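Local atomic coordinates of beta-d-glucoside glucohydrolase (Hypocrea jecorina, PDB entry 3ZYZ), a protein that probably hydrolyses terminal, non-reducing beta-D-glucosyl residues, releasing beta-D-glucose, as a secreted family 3 glycoside hydrolase of cellulose degradation. Residues D236-H241 / G262-W267. Numbering follows the deposited sequence.
Sequences DWNAQH and GNNRLW. With BGC (beta-D-glucopyranose), chain D.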
loop_
_atom_site.group_PDB
_atom_site.type_symbol
_atom_site.label_atom_id
_atom_site.label_comp_id
_atom_site.label_asym_id
_atom_site.label_seq_id
_atom_site.Cartn_x
_atom_site.Cartn_y
_atom_site.Cartn_z
ATOM N N ASP A 236 13.107 -11.981 -0.087
ATOM C CA ASP A 236 13.524 -10.602 0.042
ATOM C C ASP A 236 15.058 -10.642 -0.054
ATOM O O ASP A 236 15.655 -11.725 -0.059
ATOM C CB ASP A 236 13.023 -9.960 1.342
ATOM C CG ASP A 236 12.920 -8.434 1.229
ATOM O OD1 ASP A 236 13.762 -7.805 0.523
ATOM O OD2 ASP A 236 11.985 -7.866 1.826
ATOM N N TRP A 237 15.692 -9.484 -0.188
ATOM C CA TRP A 237 17.114 -9.442 -0.558
ATOM C C TRP A 237 18.044 -9.963 0.537
ATOM O O TRP A 237 18.279 -9.297 1.545
ATOM C CB TRP A 237 17.503 -8.044 -1.062
ATOM C CG TRP A 237 17.548 -7.923 -2.594
ATOM C CD1 TRP A 237 18.558 -7.388 -3.333
ATOM C CD2 TRP A 237 16.552 -8.352 -3.537
ATOM N NE1 TRP A 237 18.255 -7.439 -4.669
ATOM C CE2 TRP A 237 17.036 -8.041 -4.826
ATOM C CE3 TRP A 237 15.303 -8.972 -3.420
ATOM C CZ2 TRP A 237 16.314 -8.330 -5.991
ATOM C CZ3 TRP A 237 14.579 -9.251 -4.581
ATOM C CH2 TRP A 237 15.087 -8.927 -5.851
ATOM N N ASN A 238 18.572 -11.166 0.306
ATOM C CA ASN A 238 19.381 -11.931 1.276
ATOM C C ASN A 238 18.577 -12.345 2.510
ATOM O O ASN A 238 19.077 -12.364 3.629
ATOM C CB ASN A 238 20.676 -11.209 1.667
ATOM C CG ASN A 238 21.655 -12.128 2.397
ATOM O OD1 ASN A 238 22.086 -13.137 1.859
ATOM N ND2 ASN A 238 21.984 -11.787 3.640
ATOM N N ALA A 239 17.313 -12.690 2.275
ATOM C CA ALA A 239 16.419 -13.160 3.309
ATOM C C ALA A 239 16.494 -14.683 3.419
ATOM O O ALA A 239 15.841 -15.276 4.283
ATOM C CB ALA A 239 14.994 -12.711 3.000
ATOM N N GLN A 240 17.282 -15.309 2.537
ATOM C CA GLN A 240 17.494 -16.765 2.540
ATOM C C GLN A 240 18.543 -17.170 3.579
ATOM O O GLN A 240 19.584 -16.519 3.708
ATOM C CB GLN A 240 17.939 -17.219 1.154
ATOM C CG GLN A 240 17.948 -18.725 0.927
ATOM C CD GLN A 240 18.349 -19.083 -0.502
ATOM O OE1 GLN A 240 18.967 -18.282 -1.203
ATOM N NE2 GLN A 240 17.990 -20.287 -0.938
ATOM N N HIS A 241 18.279 -18.247 4.308
ATOM C CA HIS A 241 19.195 -18.686 5.347
ATOM C C HIS A 241 19.800 -20.067 5.129
ATOM O O HIS A 241 20.900 -20.326 5.591
ATOM C CB HIS A 241 18.521 -18.605 6.718
ATOM C CG HIS A 241 18.154 -17.212 7.103
ATOM N ND1 HIS A 241 19.004 -16.391 7.812
ATOM C CD2 HIS A 241 17.050 -16.475 6.837
ATOM C CE1 HIS A 241 18.432 -15.213 7.985
ATOM N NE2 HIS A 241 17.245 -15.237 7.403
ATOM N N GLY A 262 28.728 -10.032 -1.198
ATOM C CA GLY A 262 29.040 -11.115 -2.138
ATOM C C GLY A 262 29.146 -12.494 -1.490
ATOM O O GLY A 262 29.570 -13.456 -2.126
ATOM N N ASN A 263 28.762 -12.597 -0.220
ATOM C CA ASN A 263 28.781 -13.888 0.490
ATOM C C ASN A 263 27.397 -14.559 0.534
ATOM O O ASN A 263 26.430 -14.007 0.004
ATOM C CB ASN A 263 29.316 -13.698 1.913
ATOM C CG ASN A 263 30.728 -13.100 1.942
ATOM O OD1 ASN A 263 31.608 -13.507 1.180
ATOM N ND2 ASN A 263 30.941 -12.132 2.837
ATOM N N ASN A 264 27.317 -15.734 1.169
ATOM C CA ASN A 264 26.045 -16.409 1.449
ATOM C C ASN A 264 25.313 -16.806 0.164
ATOM O O ASN A 264 24.102 -16.614 0.033
ATOM C CB ASN A 264 25.173 -15.520 2.366
ATOM C CG ASN A 264 23.998 -16.261 2.994
ATOM O OD1 ASN A 264 24.143 -17.367 3.510
ATOM N ND2 ASN A 264 22.826 -15.628 2.981
ATOM N N ARG A 265 26.066 -17.340 -0.797
ATOM C CA ARG A 265 25.467 -17.838 -2.027
ATOM C C ARG A 265 24.925 -19.244 -1.770
ATOM O O ARG A 265 25.638 -20.228 -1.954
ATOM C CB ARG A 265 26.449 -17.841 -3.217
ATOM C CG ARG A 265 25.720 -18.035 -4.561
ATOM C CD ARG A 265 26.623 -18.201 -5.785
ATOM N NE ARG A 265 27.407 -17.002 -6.073
ATOM C CZ ARG A 265 27.010 -15.993 -6.844
ATOM N NH1 ARG A 265 25.809 -16.000 -7.418
ATOM N NH2 ARG A 265 27.823 -14.963 -7.030
ATOM N N LEU A 266 23.658 -19.320 -1.362
ATOM C CA LEU A 266 23.073 -20.579 -0.900
ATOM C C LEU A 266 22.549 -21.439 -2.014
ATOM O O LEU A 266 22.439 -22.654 -1.869
ATOM C CB LEU A 266 21.969 -20.333 0.125
ATOM C CG LEU A 266 22.414 -19.681 1.430
ATOM C CD1 LEU A 266 21.190 -19.210 2.175
ATOM C CD2 LEU A 266 23.258 -20.633 2.284
ATOM N N TRP A 267 22.208 -20.809 -3.127
ATOM C CA TRP A 267 21.834 -21.552 -4.312
ATOM C C TRP A 267 22.967 -21.453 -5.334
ATOM O O TRP A 267 24.133 -21.440 -4.930
ATOM C CB TRP A 267 20.428 -21.149 -4.807
ATOM C CG TRP A 267 19.319 -21.798 -3.995
ATOM C CD1 TRP A 267 19.467 -22.588 -2.880
ATOM C CD2 TRP A 267 17.896 -21.692 -4.217
ATOM N NE1 TRP A 267 18.231 -23.000 -2.420
ATOM C CE2 TRP A 267 17.255 -22.459 -3.215
ATOM C CE3 TRP A 267 17.106 -21.032 -5.170
ATOM C CZ2 TRP A 267 15.864 -22.577 -3.133
ATOM C CZ3 TRP A 267 15.710 -21.144 -5.083
ATOM C CH2 TRP A 267 15.111 -21.909 -4.069
HETATM C C2 BGC D . 13.317 -4.744 0.470
HETATM C C3 BGC D . 12.394 -5.160 -0.653
HETATM C C4 BGC D . 13.055 -4.787 -1.970
HETATM C C5 BGC D . 14.453 -5.422 -2.082
HETATM C C6 BGC D . 15.161 -5.071 -3.388
HETATM C C1 BGC D . 14.742 -5.301 0.278
HETATM O O1 BGC D . 15.599 -4.764 1.260
HETATM O O2 BGC D . 12.730 -5.198 1.668
HETATM O O3 BGC D . 11.169 -4.477 -0.480
HETATM O O4 BGC D . 12.218 -5.153 -3.045
HETATM O O5 BGC D . 15.265 -4.977 -1.004
HETATM O O6 BGC D . 15.551 -3.713 -3.351
HETATM O O HOH W 1 22.331 -14.595 -0.416
HETATM O O HOH W 2 21.536 -17.310 -0.992
HETATM O O HOH W 3 22.996 -18.427 5.704
#
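Gln240 packs tightly against Leu266 and Trp267. Its CG lies 3.5 Å from CD1 of Leu266, and the two side chains pass in opposite directions. CG anti to the backbone N (chi1 -169°) and an extended chain bring NE2 over one face of the Trp267 indole. Gln240 NE2 sits 3.1 Å above that ring plane, toward the rim, and the amide plane stands 82° from it. Gln240 NE2 and Trp267 NE1 are both donors and do not bond each other; Gln240 NE2 is bonded to Ser246 OG, Trp267 NE1 to Thr243 O. Gln240 OE1 bonds Ser254 OG and a water shared with Leu266 N.

The looser side is polar and watered. Asn264 ND2 donates to Asn238 OD1 at 2.8 Å, nearly straight at 163°, and more weakly to Gln240 O at 3.4 Å. One water joins Asn238 OD1 to Asn264 O, another His241 O to Asn264 OD1.

Both loops belong to the N-terminal, TIM-barrel-related domain. A type II beta turn runs from Asp236 to Ala239, after strand 232-235. Asp236 OD2 accepts a bond from glucose O2 at 2.8 Å, and glucose C6 lies over the Trp237 ring. The amide bonds and bridging waters thus tie the sugar-binding loop to its neighbour through uncharged groups.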